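PDB 1XKL: salicylic acid-binding protein 2, which hydrolyses methyl salicylate to salicylic acid and methanol, releasing the active hormone that triggers systemic acquired resistance in tobacco. Local coordinates for residues M149-P153 with K154-H158; K211-P214 with E215-R219. All coordinates share one frame; numbering follows the deposited sequence.

Both contacts are local: each joins the start of a helix to the residues just before it, and both border the same bound ligand, STH. Contact 1 lies at the entry to helix 153-160, which follows the two-stranded antiparallel sheet. Contact 2 lies in the loop after strand 202-207 of the main parallel sheet, next to the charge-relay Asp210. Each is partly buried, with an inner side at the pocket and an outer side with exposed residues. Aromatic and aliphatic packing carries contact 1. Contact 2 relies more on polar grips, with a glutamine amide and a salt bridge. Their centres are about 17 Å apart, and His158 meets Lys211 where they touch.

Contact 1 (M149-P153 with K154-H158); sequences MFFGP and KFLAH. With STH (2-amino-4H-1,3-benzoxathiin-4-ol), chain E.
The start of helix 153-160 forms part of the STH pocket of this alpha/beta-hydrolase. Here Phe151, just before the helix, packs on Phe155 in its first turn. Phe155 CE1 sits over one face of the Phe151 ring, toward its rim, and comes 3.5 Å from Phe151 CD1. The ring planes are inclined at 37°, so the pair is neither a flat stack nor a T. The Phe155 side chain leaves with CG anti to the backbone N (chi1 -178°), which stands its ring beside that of Phe151, with CZ toward the ligand. Leu156 crosses Phe151 at about a right angle and lays CD2 3.9 Å from Phe151 CB. Phe151 is thus touched by two successive helix residues.

Both rings also reach the ligand. Phe151 CZ is 3.6 Å from STH C2. Phe155 CZ approaches STH C4 at 3.9 Å, and that ligand carbon lies in the plane of the Phe155 ring, at its edge. Met149, a selenomethionine, has its CE 3.8 Å from STH O8. The ligand is therefore met here mainly by apolar carbon atoms.

Gly152 is the N-cap residue. Its carbonyl O accepts the first helical bond from Leu156 N at 3.1 Å. Pro153 O takes Ala157 N at 3.0 Å and continues the turn. The Asp133 carboxylate accepts hydrogen bonds from the N-H groups of Lys154 (at OD1) and Phe155 (at OD2) at this helix start.

Trp131 meets the Phe155 ring, while Leu160, later in the helix, touches both phenylalanines. Ala157 and Leu156 pack on helix 166-175, and strand 147-150 pairs with strand 135-138 just before the turn.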
loop_
_atom_site.group_PDB
_atom_site.type_symbol
_atom_site.label_atom_id
_atom_site.label_comp_id
_atom_site.label_asym_id
_atom_site.label_seq_id
_atom_site.Cartn_x
_atom_site.Cartn_y
_atom_site.Cartn_z
HETATM N N MSE A 149 1.990 -11.574 21.323
HETATM C CA MSE A 149 2.539 -12.793 20.739
HETATM C C MSE A 149 1.752 -13.132 19.475
HETATM O O MSE A 149 0.524 -13.181 19.504
HETATM C CB MSE A 149 2.438 -13.945 21.748
HETATM C CG MSE A 149 2.956 -15.279 21.241
HETATM SE SE MSE A 149 2.841 -16.683 22.598
HETATM C CE MSE A 149 0.915 -16.710 22.799
ATOM N N PHE A 150 2.455 -13.353 18.372
ATOM C CA PHE A 150 1.795 -13.668 17.107
ATOM C C PHE A 150 2.489 -14.821 16.407
ATOM O O PHE A 150 3.589 -14.666 15.873
ATOM C CB PHE A 150 1.780 -12.428 16.203
ATOM C CG PHE A 150 1.031 -12.616 14.905
ATOM C CD1 PHE A 150 -0.165 -13.322 14.868
ATOM C CD2 PHE A 150 1.509 -12.051 13.726
ATOM C CE1 PHE A 150 -0.879 -13.464 13.674
ATOM C CE2 PHE A 150 0.801 -12.186 12.525
ATOM C CZ PHE A 150 -0.392 -12.894 12.504
ATOM N N PHE A 151 1.849 -15.987 16.424
ATOM C CA PHE A 151 2.414 -17.173 15.788
ATOM C C PHE A 151 2.699 -16.924 14.309
ATOM O O PHE A 151 1.918 -16.275 13.618
ATOM C CB PHE A 151 1.456 -18.368 15.920
ATOM C CG PHE A 151 1.167 -18.770 17.339
ATOM C CD1 PHE A 151 2.099 -18.529 18.347
ATOM C CD2 PHE A 151 -0.018 -19.421 17.663
ATOM C CE1 PHE A 151 1.852 -18.933 19.658
ATOM C CE2 PHE A 151 -0.275 -19.829 18.970
ATOM C CZ PHE A 151 0.665 -19.584 19.973
ATOM N N GLY A 152 3.832 -17.436 13.842
ATOM C CA GLY A 152 4.195 -17.284 12.449
ATOM C C GLY A 152 3.831 -18.564 11.721
ATOM O O GLY A 152 3.522 -19.569 12.367
ATOM N N PRO A 153 3.854 -18.570 10.380
ATOM C CA PRO A 153 3.517 -19.758 9.586
ATOM C C PRO A 153 4.385 -20.993 9.855
ATOM O O PRO A 153 3.879 -22.117 9.885
ATOM C CB PRO A 153 3.636 -19.254 8.146
ATOM C CG PRO A 153 4.630 -18.124 8.253
ATOM C CD PRO A 153 4.180 -17.432 9.504
ATOM N N LYS A 154 5.686 -20.779 10.038
ATOM C CA LYS A 154 6.619 -21.872 10.318
ATOM C C LYS A 154 6.264 -22.495 11.667
ATOM O O LYS A 154 6.161 -23.718 11.796
ATOM C CB LYS A 154 8.062 -21.344 10.372
ATOM C CG LYS A 154 8.521 -20.566 9.138
ATOM C CD LYS A 154 8.524 -21.454 7.904
ATOM C CE LYS A 154 8.985 -20.690 6.662
ATOM N NZ LYS A 154 10.409 -20.215 6.759
ATOM N N PHE A 155 6.070 -21.642 12.668
ATOM C CA PHE A 155 5.736 -22.106 14.010
ATOM C C PHE A 155 4.472 -22.945 13.996
ATOM O O PHE A 155 4.391 -23.973 14.672
ATOM C CB PHE A 155 5.560 -20.923 14.962
ATOM C CG PHE A 155 5.261 -21.323 16.385
ATOM C CD1 PHE A 155 3.971 -21.230 16.896
ATOM C CD2 PHE A 155 6.279 -21.792 17.216
ATOM C CE1 PHE A 155 3.699 -21.583 18.220
ATOM C CE2 PHE A 155 6.018 -22.149 18.539
ATOM C CZ PHE A 155 4.727 -22.048 19.041
ATOM N N LEU A 156 3.478 -22.509 13.229
ATOM C CA LEU A 156 2.234 -23.260 13.154
ATOM C C LEU A 156 2.442 -24.615 12.492
ATOM O O LEU A 156 1.988 -25.640 12.994
ATOM C CB LEU A 156 1.176 -22.486 12.362
ATOM C CG LEU A 156 0.595 -21.214 12.956
ATOM C CD1 LEU A 156 -0.302 -20.558 11.913
ATOM C CD2 LEU A 156 -0.197 -21.535 14.235
ATOM N N ALA A 157 3.139 -24.620 11.363
ATOM C CA ALA A 157 3.358 -25.854 10.614
ATOM C C ALA A 157 4.269 -26.893 11.258
ATOM O O ALA A 157 4.028 -28.091 11.123
ATOM C CB ALA A 157 3.875 -25.518 9.228
ATOM N N HIS A 158 5.307 -26.434 11.951
ATOM C CA HIS A 158 6.275 -27.332 12.567
ATOM C C HIS A 158 6.145 -27.559 14.069
ATOM O O HIS A 158 6.708 -28.515 14.603
ATOM C CB HIS A 158 7.694 -26.843 12.258
ATOM C CG HIS A 158 8.075 -26.956 10.815
ATOM N ND1 HIS A 158 8.034 -25.887 9.939
ATOM C CD2 HIS A 158 8.512 -28.014 10.092
ATOM C CE1 HIS A 158 8.431 -26.285 8.744
ATOM N NE2 HIS A 158 8.726 -27.573 8.810
HETATM C C8 STH E . -0.477 -20.603 23.853
HETATM O O8 STH E . -0.388 -19.668 24.836
HETATM C C1 STH E . 0.713 -21.373 23.390
HETATM C C2 STH E . 0.561 -22.378 22.308
HETATM C C3 STH E . 1.700 -23.110 21.867
HETATM C C4 STH E . 2.986 -22.862 22.443
HETATM C C5 STH E . 3.143 -21.892 23.480
HETATM C C6 STH E . 2.032 -21.152 23.937
HETATM C C7 STH E . -1.868 -22.192 22.381
HETATM O O2 STH E . -0.701 -22.654 21.721
HETATM N N7 STH E . -2.859 -22.030 21.423
HETATM S S7 STH E . -1.734 -20.860 23.282
#

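Contact 2 (K211-P214 with E215-R219). With STH (2-amino-4H-1,3-benzoxathiin-4-ol), chain E.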
loop_
_atom_site.group_PDB
_atom_site.type_symbol
_atom_site.label_atom_id
_atom_site.label_comp_id
_atom_site.label_asym_id
_atom_site.label_seq_id
_atom_site.Cartn_x
_atom_site.Cartn_y
_atom_site.Cartn_z
ATOM N N LYS A 211 4.094 -30.548 20.024
ATOM C CA LYS A 211 5.405 -29.919 19.899
ATOM C C LYS A 211 5.380 -28.459 20.356
ATOM O O LYS A 211 6.427 -27.826 20.455
ATOM C CB LYS A 211 5.909 -29.953 18.453
ATOM C CG LYS A 211 6.516 -31.265 17.987
ATOM C CD LYS A 211 7.438 -30.974 16.815
ATOM C CE LYS A 211 8.145 -32.219 16.326
ATOM N NZ LYS A 211 7.188 -33.170 15.677
ATOM N N GLY A 212 4.194 -27.915 20.610
ATOM C CA GLY A 212 4.113 -26.529 21.049
ATOM C C GLY A 212 4.342 -26.473 22.543
ATOM O O GLY A 212 5.192 -25.738 23.058
ATOM N N ILE A 213 3.538 -27.270 23.230
ATOM C CA ILE A 213 3.592 -27.440 24.669
ATOM C C ILE A 213 3.849 -28.942 24.744
ATOM O O ILE A 213 2.918 -29.743 24.800
ATOM C CB ILE A 213 2.246 -27.115 25.335
ATOM C CG1 ILE A 213 1.842 -25.669 25.027
ATOM C CG2 ILE A 213 2.345 -27.342 26.829
ATOM C CD1 ILE A 213 0.612 -25.198 25.798
ATOM N N PRO A 214 5.127 -29.338 24.707
ATOM C CA PRO A 214 5.548 -30.743 24.756
ATOM C C PRO A 214 4.931 -31.580 25.871
ATOM O O PRO A 214 4.569 -31.061 26.926
ATOM C CB PRO A 214 7.075 -30.650 24.830
ATOM C CG PRO A 214 7.333 -29.264 25.366
ATOM C CD PRO A 214 6.289 -28.436 24.695
ATOM N N GLU A 215 4.793 -32.878 25.604
ATOM C CA GLU A 215 4.204 -33.826 26.549
ATOM C C GLU A 215 4.837 -33.725 27.919
ATOM O O GLU A 215 4.147 -33.756 28.944
ATOM C CB GLU A 215 4.372 -35.261 26.046
ATOM C CG GLU A 215 3.724 -36.280 26.969
ATOM C CD GLU A 215 3.884 -37.711 26.492
ATOM O OE1 GLU A 215 3.202 -38.594 27.051
ATOM O OE2 GLU A 215 4.686 -37.955 25.569
ATOM N N GLU A 216 6.161 -33.616 27.930
ATOM C CA GLU A 216 6.892 -33.530 29.183
ATOM C C GLU A 216 6.379 -32.413 30.078
ATOM O O GLU A 216 6.196 -32.617 31.280
ATOM C CB GLU A 216 8.396 -33.361 28.922
ATOM C CG GLU A 216 8.766 -32.340 27.847
ATOM C CD GLU A 216 8.943 -32.968 26.464
ATOM O OE1 GLU A 216 8.001 -33.655 25.994
ATOM O OE2 GLU A 216 10.023 -32.771 25.849
ATOM N N PHE A 217 6.129 -31.238 29.503
ATOM C CA PHE A 217 5.639 -30.124 30.307
ATOM C C PHE A 217 4.191 -30.360 30.714
ATOM O O PHE A 217 3.754 -29.923 31.778
ATOM C CB PHE A 217 5.748 -28.797 29.553
ATOM C CG PHE A 217 5.338 -27.615 30.378
ATOM C CD1 PHE A 217 6.175 -27.120 31.375
ATOM C CD2 PHE A 217 4.084 -27.042 30.212
ATOM C CE1 PHE A 217 5.762 -26.074 32.196
ATOM C CE2 PHE A 217 3.665 -25.998 31.025
ATOM C CZ PHE A 217 4.502 -25.511 32.023
ATOM N N GLN A 218 3.440 -31.035 29.852
ATOM C CA GLN A 218 2.059 -31.339 30.161
ATOM C C GLN A 218 2.043 -32.275 31.375
ATOM O O GLN A 218 1.298 -32.052 32.332
ATOM C CB GLN A 218 1.378 -32.004 28.960
ATOM C CG GLN A 218 1.151 -31.082 27.762
ATOM C CD GLN A 218 0.430 -31.790 26.632
ATOM O OE1 GLN A 218 -0.551 -32.492 26.859
ATOM N NE2 GLN A 218 0.907 -31.605 25.412
ATOM N N ARG A 219 2.873 -33.315 31.346
ATOM C CA ARG A 219 2.933 -34.254 32.471
ATOM C C ARG A 219 3.517 -33.553 33.695
ATOM O O ARG A 219 3.204 -33.908 34.830
ATOM C CB ARG A 219 3.784 -35.476 32.109
ATOM C CG ARG A 219 3.521 -36.012 30.709
ATOM C CD ARG A 219 3.340 -37.523 30.670
ATOM N NE ARG A 219 1.984 -37.933 31.050
ATOM C CZ ARG A 219 1.149 -38.590 30.249
ATOM N NH1 ARG A 219 -0.060 -38.923 30.679
ATOM N NH2 ARG A 219 1.524 -38.910 29.015
HETATM C C8 STH E . -0.477 -20.603 23.853
HETATM O O8 STH E . -0.388 -19.668 24.836
HETATM C C1 STH E . 0.713 -21.373 23.390
HETATM C C2 STH E . 0.561 -22.378 22.308
HETATM C C3 STH E . 1.700 -23.110 21.867
HETATM C C4 STH E . 2.986 -22.862 22.443
HETATM C C5 STH E . 3.143 -21.892 23.480
HETATM C C6 STH E . 2.032 -21.152 23.937
HETATM C C7 STH E . -1.868 -22.192 22.381
HETATM O O2 STH E . -0.701 -22.654 21.721
HETATM N N7 STH E . -2.859 -22.030 21.423
HETATM S S7 STH E . -1.734 -20.860 23.282
#
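The Phe217 ring receives Ile213 at its edge: Ile213 CG2 lies near the ring plane, 3.8 Å from Phe217 CD2. The Gln218 amide holds Ile213 O almost in its own plane, and the Arg219 guanidinium has Glu215 OE1 at its edge, also in plane. Phe217, Gln218 and Arg219 lie at the start of helix 215-225, and Ile213 in the loop before it. That loop follows Asp210 of the catalytic triad in this alpha/beta-hydrolase.

Gln218 ties the helix back to the loop. Its NE2 donates to Ile213 O at 2.8 Å, and the bond is nearly straight (167°). Beyond CG the chain is extended (chi2 -178°), and it reaches back so that NE2 meets Ile213 O almost head-on. Its OE1 accepts from Cys207 N at the end of strand 202-207. Strand, loop and helix are thus joined through one amide, and the two bonds would fix its rotation.

Ile213 sends its two branches different ways. CG2 faces the helix, while CG1 comes 4.0 Å from STH C4. Its backbone N and that of Gly212 both donate to Asp210 OD1, so the loop holds the acid of the charge relay.

Pro214 is the N-cap residue. Its O takes a bond from Gln218 N at 3.1 Å and a weak one from Phe217 N. The Glu216 side chain bends back at chi2 (-94°), so that OE1 comes beside the CB corner of Pro214, at 3.4 Å from CB. Glu215 and Arg219, one turn apart, form a salt bridge, and Glu232 is a second partner of the arginine. Glu215 OE1 uses its anti lone pair to meet Arg219 NH2 at 2.6 Å.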